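Local coordinates for protein carbonic anhydrase (Sordaria macrospora, PDB 4O1K) that catalyses the reversible hydration of carbon dioxide to bicarbonate as a tetrameric, zinc-dependent beta-carbonic anhydrase, at residues H192-N197 and G201-L206; R142-E147 and V162-Y167; V173-A178 and K215-I220; Q180-Y183 and G187-V190. One frame throughout, in Å; residues are numbered along the deposited sequence. Where two conformers were deposited one is given.

Interaction 1: residues H192-N197 and G201-L206; sequences HGWVFN and GLLKDL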
loop_
_atom_site.group_PDB
_atom_site.type_symbol
_atom_site.label_atom_id
_atom_site.label_comp_id
_atom_site.label_asym_id
_atom_site.label_seq_id
_atom_site.Cartn_x
_atom_site.Cartn_y
_atom_site.Cartn_z
ATOM N N HIS A 192 -0.268 15.621 -19.065
ATOM C CA HIS A 192 -0.593 15.134 -20.401
ATOM C C HIS A 192 -1.020 13.684 -20.339
ATOM O O HIS A 192 -0.495 12.919 -19.521
ATOM C CB HIS A 192 0.621 15.199 -21.310
ATOM C CG HIS A 192 1.336 16.506 -21.284
ATOM N ND1 HIS A 192 1.048 17.533 -22.160
ATOM C CD2 HIS A 192 2.370 16.938 -20.524
ATOM C CE1 HIS A 192 1.855 18.552 -21.917
ATOM N NE2 HIS A 192 2.673 18.213 -20.936
ATOM N N GLY A 193 -1.966 13.317 -21.207
ATOM C CA GLY A 193 -2.389 11.929 -21.322
ATOM C C GLY A 193 -2.111 11.515 -22.753
ATOM O O GLY A 193 -2.710 12.042 -23.665
ATOM N N TRP A 194 -1.208 10.569 -22.941
ATOM C CA TRP A 194 -0.815 10.151 -24.287
ATOM C C TRP A 194 -0.981 8.653 -24.405
ATOM O O TRP A 194 -1.126 7.948 -23.387
ATOM C CB TRP A 194 0.643 10.527 -24.539
ATOM C CG TRP A 194 0.966 12.019 -24.528
ATOM C CD1 TRP A 194 0.083 13.071 -24.628
ATOM C CD2 TRP A 194 2.275 12.607 -24.407
ATOM N NE1 TRP A 194 0.782 14.277 -24.592
ATOM C CE2 TRP A 194 2.121 14.013 -24.444
ATOM C CE3 TRP A 194 3.568 12.077 -24.267
ATOM C CZ2 TRP A 194 3.217 14.896 -24.361
ATOM C CZ3 TRP A 194 4.655 12.959 -24.180
ATOM C CH2 TRP A 194 4.468 14.347 -24.217
ATOM N N VAL A 195 -1.004 8.149 -25.638
ATOM C CA VAL A 195 -1.122 6.716 -25.836
ATOM C C VAL A 195 -0.190 6.345 -26.971
ATOM O O VAL A 195 -0.221 6.996 -28.019
ATOM C CB VAL A 195 -2.552 6.283 -26.206
ATOM C CG1 VAL A 195 -2.604 4.762 -26.363
ATOM C CG2 VAL A 195 -3.528 6.690 -25.139
ATOM N N PHE A 196 0.655 5.337 -26.746
ATOM C CA PHE A 196 1.595 4.846 -27.750
ATOM C C PHE A 196 0.975 3.695 -28.511
ATOM O O PHE A 196 0.202 2.898 -27.939
ATOM C CB PHE A 196 2.908 4.405 -27.080
ATOM C CG PHE A 196 3.905 3.829 -28.024
ATOM C CD1 PHE A 196 4.586 4.643 -28.924
ATOM C CD2 PHE A 196 4.188 2.468 -28.004
ATOM C CE1 PHE A 196 5.524 4.104 -29.803
ATOM C CE2 PHE A 196 5.121 1.921 -28.888
ATOM C CZ PHE A 196 5.782 2.740 -29.788
ATOM N N ASN A 197 1.316 3.600 -29.798
ATOM C CA ASN A 197 0.715 2.624 -30.684
ATOM C C ASN A 197 1.869 1.824 -31.286
ATOM O O ASN A 197 2.629 2.347 -32.136
ATOM C CB ASN A 197 -0.055 3.345 -31.812
ATOM C CG ASN A 197 -0.922 2.402 -32.637
ATOM O OD1 ASN A 197 -0.821 1.178 -32.534
ATOM N ND2 ASN A 197 -1.777 2.975 -33.468
ATOM N N GLY A 201 4.230 3.077 -34.265
ATOM C CA GLY A 201 5.245 3.741 -33.465
ATOM C C GLY A 201 4.918 5.169 -33.072
ATOM O O GLY A 201 5.779 5.882 -32.544
ATOM N N LEU A 202 3.670 5.575 -33.279
ATOM C CA LEU A 202 3.307 6.972 -33.089
ATOM C C LEU A 202 2.725 7.228 -31.716
ATOM O O LEU A 202 1.975 6.392 -31.181
ATOM C CB LEU A 202 2.292 7.407 -34.127
ATOM C CG LEU A 202 2.831 8.007 -35.416
ATOM C CD1 LEU A 202 2.841 6.968 -36.522
ATOM C CD2 LEU A 202 1.976 9.189 -35.821
ATOM N N LEU A 203 3.073 8.382 -31.150
ATOM C CA LEU A 203 2.475 8.825 -29.892
ATOM C C LEU A 203 1.262 9.616 -30.269
ATOM O O LEU A 203 1.298 10.398 -31.230
ATOM C CB LEU A 203 3.396 9.770 -29.138
ATOM C CG LEU A 203 4.210 9.396 -27.921
ATOM C CD1 LEU A 203 4.693 10.681 -27.256
ATOM C CD2 LEU A 203 3.423 8.540 -26.952
ATOM N N LYS A 204 0.181 9.450 -29.516
ATOM C CA LYS A 204 -1.024 10.219 -29.782
ATOM C C LYS A 204 -1.371 10.984 -28.523
ATOM O O LYS A 204 -1.247 10.453 -27.427
ATOM C CB LYS A 204 -2.156 9.268 -30.162
ATOM C CG LYS A 204 -3.550 9.882 -30.211
ATOM C CD LYS A 204 -4.580 8.819 -30.641
ATOM C CE LYS A 204 -5.938 9.008 -29.963
ATOM N NZ LYS A 204 -6.535 10.378 -30.128
ATOM N N ASP A 205 -1.788 12.230 -28.691
ATOM C CA ASP A 205 -2.205 13.052 -27.567
ATOM C C ASP A 205 -3.725 12.887 -27.397
ATOM O O ASP A 205 -4.484 13.082 -28.335
ATOM C CB ASP A 205 -1.853 14.513 -27.867
ATOM C CG ASP A 205 -2.049 15.425 -26.667
ATOM O OD1 ASP A 205 -2.545 14.943 -25.627
ATOM O OD2 ASP A 205 -1.729 16.632 -26.777
ATOM N N LEU A 206 -4.158 12.522 -26.197
ATOM C CA LEU A 206 -5.585 12.405 -25.904
ATOM C C LEU A 206 -6.161 13.765 -25.594
ATOM O O LEU A 206 -7.378 13.903 -25.383
ATOM C CB LEU A 206 -5.797 11.482 -24.713
ATOM C CG LEU A 206 -5.323 10.075 -25.031
ATOM C CD1 LEU A 206 -5.584 9.187 -23.820
ATOM C CD2 LEU A 206 -6.004 9.545 -26.281
HETATM O O HOH W 1 0.013 17.239 -24.441
HETATM O O HOH W 2 -3.144 15.572 -22.872
#
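Val195 and Lys204 pair through their backbones as a hydrogen-bonded antiparallel pair. Val195 N donates a hydrogen bond to Lys204 O at 2.9 Å, and Lys204 N answers to Val195 O. Beyond this pair, Leu206 N bonds to Gly193 O at 3.0 Å. At the turn, Gly201 and Leu202 both face Asn197, a G1 beta bulge, with Gly201 N on Asn197 O at 2.8 Å. Trp194, Phe196, Leu203 and Asp205 share one face of the hairpin. Leu203 CD1 lies 3.5 Å from Trp194 CE3, beside the benzene part of the indole and oblique to it. Asp205 OD1 lies at the pyrrole edge, 3.4 Å from Trp194 CD1, with the carboxylate turned 77° from the ring. On the other face, Val195 CG2 meets Leu206 CD1 tightly at 3.5 Å. One water accepts from Trp194 NE1 and donates to Asp205 OD2; another joins Gly193 N to Asp205 OD1, which also accepts from Asn207 N. Further out, Val162 and Val166 of helix 154-174 cover Val195, and Phe22 of the second subunit meets Trp194 edge-to-face. Strand 202-205, the outermost within this chain, is held by apolar contacts on both faces, while waters and Asn207 N grip the Asp205 carboxylate.

Interaction 2: residues R142-E147 and V162-Y167; sequences RLHEKE and VELNVY
His144 lays one face of its imidazole against Leu164. Leu164 CD2 stands over the middle of the ring, 3.9 Å from its centroid and 11° off the normal, a CH-pi contact. The other methyl, Leu164 CD1, reaches back to the root of the same side chain, 3.8 Å from His144 CB. The two methyls lie along the histidine, one at its root and one over the ring centre. His144 CG is anti to its own carbonyl carbon (chi1 -61°), and this turn directs the ring at helix 154-174. Tyr167, one turn further along that helix, lies at the imidazole edge, with Tyr167 CE2 4.5 Å from His144 CE1. His144 is the N-cap residue of helix 145-150. The contact thus sets the junction of helices 130-143 and 145-150 against the long helix 154-174, in the alpha/beta fold of beta-carbonic anhydrases, where that helix packs with Val162 and Val166 on Val195 of the sheet. Glu147 approaches Leu164 from the opposite direction with an extended chain, and Glu147 OE1 comes to 4.1 Å from Leu164 CD1. Its other oxygen, OE2, makes a salt bridge with Arg160, which also pairs with Glu163. The ring of His144 is fixed in rotation by a second tie, since His144 NE2 is hydrogen-bonded to Glu168 OE2. Arg142 and Leu143, just before the junction, meet the third subunit.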
loop_
_atom_site.group_PDB
_atom_site.type_symbol
_atom_site.label_atom_id
_atom_site.label_comp_id
_atom_site.label_asym_id
_atom_site.label_seq_id
_atom_site.Cartn_x
_atom_site.Cartn_y
_atom_site.Cartn_z
ATOM N N ARG A 142 -16.270 0.660 -15.209
ATOM C CA ARG A 142 -17.566 0.945 -14.615
ATOM C C ARG A 142 -17.881 2.443 -14.640
ATOM O O ARG A 142 -19.034 2.821 -14.783
ATOM C CB ARG A 142 -17.638 0.363 -13.193
ATOM C CG ARG A 142 -17.558 -1.163 -13.173
ATOM C CD ARG A 142 -17.578 -1.749 -11.749
ATOM N NE ARG A 142 -17.447 -3.202 -11.795
ATOM C CZ ARG A 142 -16.402 -3.879 -11.342
ATOM N NH1 ARG A 142 -15.380 -3.252 -10.750
ATOM N NH2 ARG A 142 -16.386 -5.203 -11.456
ATOM N N LEU A 143 -16.854 3.292 -14.574
ATOM C CA LEU A 143 -17.051 4.738 -14.596
ATOM C C LEU A 143 -17.544 5.229 -15.955
ATOM O O LEU A 143 -18.045 6.350 -16.077
ATOM C CB LEU A 143 -15.746 5.463 -14.252
ATOM C CG LEU A 143 -15.476 5.675 -12.760
ATOM C CD1 LEU A 143 -14.065 6.119 -12.514
ATOM C CD2 LEU A 143 -16.436 6.697 -12.200
ATOM N N HIS A 144 -17.380 4.396 -16.977
ATOM C CA HIS A 144 -17.733 4.772 -18.332
ATOM C C HIS A 144 -18.502 3.631 -18.969
ATOM O O HIS A 144 -18.431 3.403 -20.175
ATOM C CB HIS A 144 -16.456 5.060 -19.119
ATOM C CG HIS A 144 -15.650 6.181 -18.550
ATOM N ND1 HIS A 144 -15.893 7.501 -18.859
ATOM C CD2 HIS A 144 -14.614 6.177 -17.676
ATOM C CE1 HIS A 144 -15.038 8.268 -18.202
ATOM N NE2 HIS A 144 -14.244 7.488 -17.487
ATOM N N GLU A 145 -19.270 2.931 -18.140
ATOM C CA GLU A 145 -19.867 1.671 -18.544
ATOM C C GLU A 145 -20.792 1.825 -19.748
ATOM O O GLU A 145 -20.782 0.991 -20.667
ATOM C CB GLU A 145 -20.673 1.128 -17.381
ATOM C CG GLU A 145 -20.925 -0.331 -17.482
ATOM C CD GLU A 145 -21.667 -0.840 -16.283
ATOM O OE1 GLU A 145 -21.410 -0.332 -15.169
ATOM O OE2 GLU A 145 -22.502 -1.741 -16.463
ATOM N N LYS A 146 -21.589 2.893 -19.721
ATOM C CA LYS A 146 -22.550 3.186 -20.778
ATOM C C LYS A 146 -21.855 3.380 -22.118
ATOM O O LYS A 146 -22.282 2.812 -23.124
ATOM C CB LYS A 146 -23.315 4.458 -20.444
ATOM C CG LYS A 146 -24.529 4.277 -19.573
ATOM C CD LYS A 146 -25.218 5.631 -19.465
ATOM C CE LYS A 146 -26.666 5.513 -19.043
ATOM N NZ LYS A 146 -27.407 6.767 -19.416
ATOM N N GLU A 147 -20.799 4.191 -22.126
ATOM C CA GLU A 147 -20.070 4.483 -23.365
ATOM C C GLU A 147 -19.381 3.224 -23.876
ATOM O O GLU A 147 -19.431 2.921 -25.069
ATOM C CB GLU A 147 -19.031 5.594 -23.149
ATOM C CG GLU A 147 -18.043 5.731 -24.306
ATOM C CD GLU A 147 -16.976 6.800 -24.067
ATOM O OE1 GLU A 147 -16.974 7.437 -22.988
ATOM O OE2 GLU A 147 -16.132 6.994 -24.962
ATOM N N VAL A 162 -8.331 1.651 -22.909
ATOM C CA VAL A 162 -6.939 2.057 -22.709
ATOM C C VAL A 162 -6.909 3.579 -22.591
ATOM O O VAL A 162 -6.247 4.156 -21.666
ATOM C CB VAL A 162 -6.069 1.600 -23.900
ATOM C CG1 VAL A 162 -4.782 2.397 -23.984
ATOM C CG2 VAL A 162 -5.755 0.100 -23.783
ATOM N N GLU A 163 -7.658 4.222 -23.496
ATOM C CA GLU A 163 -7.700 5.696 -23.547
ATOM C C GLU A 163 -8.339 6.296 -22.278
ATOM O O GLU A 163 -7.810 7.236 -21.652
ATOM C CB GLU A 163 -8.468 6.157 -24.802
ATOM C CG GLU A 163 -7.754 5.762 -26.103
ATOM C CD GLU A 163 -8.591 5.998 -27.358
ATOM O OE1 GLU A 163 -9.767 6.400 -27.244
ATOM O OE2 GLU A 163 -8.050 5.772 -28.460
ATOM N N LEU A 164 -9.518 5.803 -21.935
ATOM C CA LEU A 164 -10.188 6.259 -20.717
ATOM C C LEU A 164 -9.369 6.016 -19.465
ATOM O O LEU A 164 -9.462 6.776 -18.500
ATOM C CB LEU A 164 -11.550 5.592 -20.586
ATOM C CG LEU A 164 -12.494 6.130 -21.679
ATOM C CD1 LEU A 164 -13.717 5.255 -21.768
ATOM C CD2 LEU A 164 -12.893 7.540 -21.330
ATOM N N ASN A 165 -8.615 4.923 -19.434
ATOM C CA ASN A 165 -7.736 4.659 -18.299
ATOM C C ASN A 165 -6.697 5.752 -18.233
ATOM O O ASN A 165 -6.452 6.300 -17.177
ATOM C CB ASN A 165 -7.021 3.314 -18.435
ATOM C CG ASN A 165 -6.214 2.947 -17.190
ATOM O OD1 ASN A 165 -6.699 3.071 -16.043
ATOM N ND2 ASN A 165 -4.976 2.495 -17.405
ATOM N N VAL A 166 -6.059 6.063 -19.358
ATOM C CA VAL A 166 -5.116 7.195 -19.318
ATOM C C VAL A 166 -5.790 8.461 -18.749
ATOM O O VAL A 166 -5.246 9.102 -17.841
ATOM C CB VAL A 166 -4.555 7.508 -20.680
ATOM C CG1 VAL A 166 -3.733 8.835 -20.614
ATOM C CG2 VAL A 166 -3.617 6.375 -21.097
ATOM N N TYR A 167 -6.971 8.804 -19.272
ATOM C CA TYR A 167 -7.704 9.999 -18.779
ATOM C C TYR A 167 -7.960 9.951 -17.251
ATOM O O TYR A 167 -7.691 10.923 -16.532
ATOM C CB TYR A 167 -9.018 10.155 -19.572
ATOM C CG TYR A 167 -10.024 11.110 -18.967
ATOM C CD1 TYR A 167 -9.963 12.478 -19.215
ATOM C CD2 TYR A 167 -11.040 10.636 -18.167
ATOM C CE1 TYR A 167 -10.907 13.342 -18.658
ATOM C CE2 TYR A 167 -11.971 11.472 -17.611
ATOM C CZ TYR A 167 -11.902 12.821 -17.861
ATOM O OH TYR A 167 -12.853 13.636 -17.289
#

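Interaction 3: residues V173-A178 and K215-I220; sequences VVKTAA and KDIQKI
Ile217 reaches Val174 and Lys175 with its CD1 methyl. Ile217 CD1 sits 3.7 Å from Val174 CG1 and 3.7 Å from Lys175 CG, so one methyl touches two successive residues. It also lies 3.8 Å from Val174 CB. The CG1 branch of Ile217 is anti to its carbonyl carbon (chi1 -69°), and the extended CG1-CD1 arm then carries the methyl out from helix 210-218. Val174 meets it with the CG1 methyl, and the two side chains slant across each other. Lys175 meets it at about a right angle, using only the first part of its aliphatic chain. All three residues are buried, and this is the close part of the contact. Phe210, Ile213 and Leu214 of helix 210-218 add to the packing round Val174, and Ile191 of strand 190-197 also touches it.

The other, outward side is polar. Lys175 runs on as an extended chain away from Ile217, and its NZ makes a salt bridge with Asp139 of the third subunit and a hydrogen bond with Asn172 OD1. The backbone O of Ile217 accepts from Arg142 of the third subunit. Lys215, Asp216 and Lys219 lie exposed on the outer side of the second segment. Where the chain turns into helix 177-186, Thr176 is the N-cap. Val173 O takes bonds from both Thr176 OG1, at 2.8 Å, and Thr176 N, which pins the turn. The contact is therefore purely apolar between its segments, and small, while Lys175 divides its roles: its CG packs against Ile217 and its ammonium group binds across the tetramer interface.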
loop_
_atom_site.group_PDB
_atom_site.type_symbol
_atom_site.label_atom_id
_atom_site.label_comp_id
_atom_site.label_asym_id
_atom_site.label_seq_id
_atom_site.Cartn_x
_atom_site.Cartn_y
_atom_site.Cartn_z
ATOM N N VAL A 173 -3.815 12.044 -10.914
ATOM C CA VAL A 173 -2.632 12.890 -10.667
ATOM C C VAL A 173 -3.087 14.283 -10.231
ATOM O O VAL A 173 -2.527 14.862 -9.277
ATOM C CB VAL A 173 -1.732 13.037 -11.917
ATOM C CG1 VAL A 173 -0.614 14.051 -11.637
ATOM C CG2 VAL A 173 -1.105 11.718 -12.268
ATOM N N VAL A 174 -4.132 14.795 -10.875
ATOM C CA VAL A 174 -4.609 16.155 -10.518
ATOM C C VAL A 174 -5.140 16.313 -9.087
ATOM O O VAL A 174 -5.104 17.421 -8.490
ATOM C CB VAL A 174 -5.626 16.660 -11.544
ATOM C CG1 VAL A 174 -6.182 18.043 -11.188
ATOM C CG2 VAL A 174 -4.974 16.744 -12.879
ATOM N N LYS A 175 -5.638 15.219 -8.529
ATOM C CA LYS A 175 -6.148 15.237 -7.153
ATOM C C LYS A 175 -5.065 15.462 -6.125
ATOM O O LYS A 175 -5.357 15.887 -4.991
ATOM C CB LYS A 175 -6.840 13.917 -6.832
ATOM C CG LYS A 175 -8.051 13.593 -7.715
ATOM C CD LYS A 175 -8.573 12.158 -7.389
ATOM C CE LYS A 175 -9.667 11.747 -8.386
ATOM N NZ LYS A 175 -10.083 10.323 -8.120
ATOM N N THR A 176 -3.809 15.173 -6.492
ATOM C CA THR A 176 -2.727 15.283 -5.508
ATOM C C THR A 176 -2.511 16.701 -5.040
ATOM O O THR A 176 -2.603 17.637 -5.828
ATOM C CB THR A 176 -1.399 14.653 -5.969
ATOM O OG1 THR A 176 -0.833 15.399 -7.064
ATOM C CG2 THR A 176 -1.643 13.227 -6.394
ATOM N N ALA A 177 -2.241 16.854 -3.743
ATOM C CA ALA A 177 -2.001 18.164 -3.145
ATOM C C ALA A 177 -0.783 18.833 -3.767
ATOM O O ALA A 177 -0.788 20.047 -4.005
ATOM C CB ALA A 177 -1.838 18.040 -1.609
ATOM N N ALA A 178 0.244 18.031 -4.045
ATOM C CA ALA A 178 1.497 18.537 -4.602
ATOM C C ALA A 178 1.208 19.245 -5.913
ATOM O O ALA A 178 1.603 20.415 -6.118
ATOM C CB ALA A 178 2.465 17.382 -4.831
ATOM N N LYS A 215 -10.754 22.034 -12.204
ATOM C CA LYS A 215 -11.914 22.771 -11.703
ATOM C C LYS A 215 -12.966 21.840 -11.091
ATOM O O LYS A 215 -13.547 22.159 -10.047
ATOM C CB LYS A 215 -12.535 23.632 -12.800
ATOM C CG LYS A 215 -13.549 24.621 -12.264
ATOM C CD LYS A 215 -14.415 25.198 -13.375
ATOM C CE LYS A 215 -15.378 26.250 -12.832
ATOM N NZ LYS A 215 -16.084 26.993 -13.923
ATOM N N ASP A 216 -13.199 20.694 -11.733
ATOM C CA ASP A 216 -14.162 19.699 -11.239
ATOM C C ASP A 216 -13.758 19.120 -9.894
ATOM O O ASP A 216 -14.586 18.974 -8.988
ATOM C CB ASP A 216 -14.305 18.550 -12.231
ATOM C CG ASP A 216 -14.952 18.977 -13.519
ATOM O OD1 ASP A 216 -15.007 20.202 -13.779
ATOM O OD2 ASP A 216 -15.405 18.088 -14.272
ATOM N N ILE A 217 -12.477 18.772 -9.778
ATOM C CA ILE A 217 -11.923 18.273 -8.533
ATOM C C ILE A 217 -11.971 19.343 -7.438
ATOM O O ILE A 217 -12.159 19.023 -6.266
ATOM C CB ILE A 217 -10.488 17.757 -8.741
ATOM C CG1 ILE A 217 -10.517 16.481 -9.574
ATOM C CG2 ILE A 217 -9.814 17.466 -7.413
ATOM C CD1 ILE A 217 -9.175 16.108 -10.189
ATOM N N GLN A 218 -11.843 20.615 -7.821
ATOM C CA GLN A 218 -11.787 21.692 -6.833
ATOM C C GLN A 218 -13.124 22.000 -6.144
ATOM O O GLN A 218 -13.147 22.713 -5.150
ATOM C CB GLN A 218 -11.200 22.970 -7.452
ATOM C CG GLN A 218 -9.662 22.930 -7.556
ATOM C CD GLN A 218 -9.089 24.190 -8.180
ATOM O OE1 GLN A 218 -9.639 24.726 -9.145
ATOM N NE2 GLN A 218 -7.977 24.667 -7.628
ATOM N N LYS A 219 -14.225 21.470 -6.667
ATOM C CA LYS A 219 -15.543 21.725 -6.092
ATOM C C LYS A 219 -15.636 21.384 -4.596
ATOM O O LYS A 219 -16.348 22.054 -3.844
ATOM C CB LYS A 219 -16.608 21.001 -6.910
ATOM C CG LYS A 219 -16.615 21.481 -8.367
ATOM C CD LYS A 219 -17.786 20.953 -9.168
ATOM C CE LYS A 219 -18.068 21.874 -10.344
ATOM N NZ LYS A 219 -18.491 23.232 -9.889
ATOM N N ILE A 220 -14.884 20.376 -4.168
ATOM C CA ILE A 220 -14.815 20.012 -2.755
ATOM C C ILE A 220 -13.379 19.995 -2.199
ATOM O O ILE A 220 -13.175 19.836 -0.988
ATOM C CB ILE A 220 -15.472 18.646 -2.502
ATOM C CG1 ILE A 220 -14.918 17.605 -3.478
ATOM C CG2 ILE A 220 -16.973 18.761 -2.656
ATOM C CD1 ILE A 220 -15.031 16.159 -2.979
#

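Interaction 4: residues Q180-Y183 and G187-V190; sequences QQSY and GFPV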
loop_
_atom_site.group_PDB
_atom_site.type_symbol
_atom_site.label_atom_id
_atom_site.label_comp_id
_atom_site.label_asym_id
_atom_site.label_seq_id
_atom_site.Cartn_x
_atom_site.Cartn_y
_atom_site.Cartn_z
ATOM N N GLN A 180 -1.648 20.361 -7.207
ATOM C CA GLN A 180 -2.497 21.550 -7.115
ATOM C C GLN A 180 -1.762 22.759 -6.549
ATOM O O GLN A 180 -1.876 23.870 -7.079
ATOM C CB GLN A 180 -3.768 21.274 -6.295
ATOM C CG GLN A 180 -4.724 22.463 -6.333
ATOM C CD GLN A 180 -5.977 22.249 -5.515
ATOM O OE1 GLN A 180 -6.548 23.202 -4.978
ATOM N NE2 GLN A 180 -6.422 21.000 -5.425
ATOM N N GLN A 181 -1.011 22.543 -5.475
ATOM C CA GLN A 181 -0.232 23.619 -4.865
ATOM C C GLN A 181 0.764 24.202 -5.864
ATOM O O GLN A 181 0.783 25.423 -6.089
ATOM C CB GLN A 181 0.490 23.116 -3.614
ATOM C CG GLN A 181 -0.445 22.843 -2.423
ATOM C CD GLN A 181 0.178 21.921 -1.390
ATOM O OE1 GLN A 181 1.079 21.136 -1.701
ATOM N NE2 GLN A 181 -0.302 22.004 -0.156
ATOM N N SER A 182 1.572 23.333 -6.473
ATOM C CA SER A 182 2.548 23.794 -7.460
ATOM C C SER A 182 1.874 24.539 -8.605
ATOM O O SER A 182 2.345 25.604 -9.027
ATOM C CB SER A 182 3.393 22.624 -7.994
ATOM O OG SER A 182 4.500 23.115 -8.746
ATOM N N TYR A 183 0.765 24.005 -9.108
ATOM C CA TYR A 183 0.098 24.642 -10.235
ATOM C C TYR A 183 -0.447 26.023 -9.881
ATOM O O TYR A 183 -0.299 26.982 -10.660
ATOM C CB TYR A 183 -1.006 23.766 -10.822
ATOM C CG TYR A 183 -1.508 24.334 -12.126
ATOM C CD1 TYR A 183 -2.728 25.003 -12.201
ATOM C CD2 TYR A 183 -0.735 24.249 -13.275
ATOM C CE1 TYR A 183 -3.173 25.542 -13.395
ATOM C CE2 TYR A 183 -1.168 24.789 -14.469
ATOM C CZ TYR A 183 -2.382 25.427 -14.527
ATOM O OH TYR A 183 -2.802 25.959 -15.726
ATOM N N GLY A 187 2.117 27.600 -12.004
ATOM C CA GLY A 187 1.585 27.348 -13.334
ATOM C C GLY A 187 2.148 26.072 -13.948
ATOM O O GLY A 187 1.871 25.749 -15.114
ATOM N N PHE A 188 2.956 25.354 -13.169
ATOM C CA PHE A 188 3.464 24.042 -13.587
ATOM C C PHE A 188 3.423 23.093 -12.388
ATOM O O PHE A 188 3.313 23.556 -11.252
ATOM C CB PHE A 188 4.866 24.149 -14.230
ATOM C CG PHE A 188 5.987 24.527 -13.283
ATOM C CD1 PHE A 188 6.587 25.775 -13.372
ATOM C CD2 PHE A 188 6.500 23.606 -12.370
ATOM C CE1 PHE A 188 7.630 26.120 -12.531
ATOM C CE2 PHE A 188 7.534 23.948 -11.520
ATOM C CZ PHE A 188 8.102 25.201 -11.601
ATOM N N PRO A 189 3.487 21.759 -12.617
ATOM C CA PRO A 189 3.545 21.041 -13.894
ATOM C C PRO A 189 2.210 21.015 -14.610
ATOM O O PRO A 189 1.150 21.171 -13.996
ATOM C CB PRO A 189 3.915 19.609 -13.474
ATOM C CG PRO A 189 3.350 19.469 -12.096
ATOM C CD PRO A 189 3.584 20.835 -11.469
ATOM N N VAL A 190 2.260 20.826 -15.921
ATOM C CA VAL A 190 1.033 20.543 -16.631
ATOM C C VAL A 190 1.007 19.048 -16.916
ATOM O O VAL A 190 2.051 18.378 -16.995
ATOM C CB VAL A 190 0.874 21.375 -17.914
ATOM C CG1 VAL A 190 0.749 22.874 -17.567
ATOM C CG2 VAL A 190 2.040 21.140 -18.853
#
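Ser182 OG is anti to its backbone N (chi1 -169°), and this carries the hydroxyl from helix 177-186 to the chain that follows it. There Ser182 OG donates to Phe188 O at 2.8 Å, from a position tilted 29° off the carbonyl plane. Tyr183 CG is also anti to its backbone N (chi1 -170°), which brings the ring beside the backbone of Gly187. Tyr183 CE2 comes to 3.3 Å from Gly187 O, and further on it meets Val190 CG1 at 4.1 Å. The carbonyl of Tyr183 holds the start of the turn: Gly187 N donates to Tyr183 O at 2.8 Å, from above the carbonyl plane and not along a lone pair. Gly187 leaves the helix with positive phi.

The peptide between Phe188 and Pro189 is cis. Pro189 CD packs 3.7 Å from Ser182 OG, so the serine meets both the Phe188 carbonyl and the proline CD, which the cis bond puts on the same side. Pro189 O is buried here and has no partner in the model. Phe188 directs its CB away from the helix, and its ring takes a cation-pi contact with Lys105. The hydroxyl of Tyr183 is bonded to Glu211, and its ring meets Phe210 edge-to-face. Val99 of helix 89-100 lies against Ser182 and Pro189.

Together these contacts close the end of helix 177-186 on a glycine and lead, through the cis proline, into strand 190-197. This is an alpha-to-beta connection of the alpha/beta fold, and Val190 enters the sheet by backbone bonds to Lys105 and Ile107.

Overall arrangement
Interaction 1 is the one made by strands. It forms the outermost strand pair within this chain by backbone bonds, is partly buried, and touches the second subunit. Interactions 2 and 3 both use helix 154-174, at different levels along it, and join it to neighbouring helices by side chains alone. Interaction 3 is fully buried, interaction 2 only partly. Interactions 2, 3 and 4 all touch the third subunit, interaction 4 through Gln181 alone. Interaction 4 lies about 11 Å from interaction 3, centre to centre, and shares helix 177-186 with it. It is a local turn, held by a serine and a glycine. Interactions 1 and 2 touch, where Val166 packs on Gly193; interaction 4 leads straight into the strand of interaction 1.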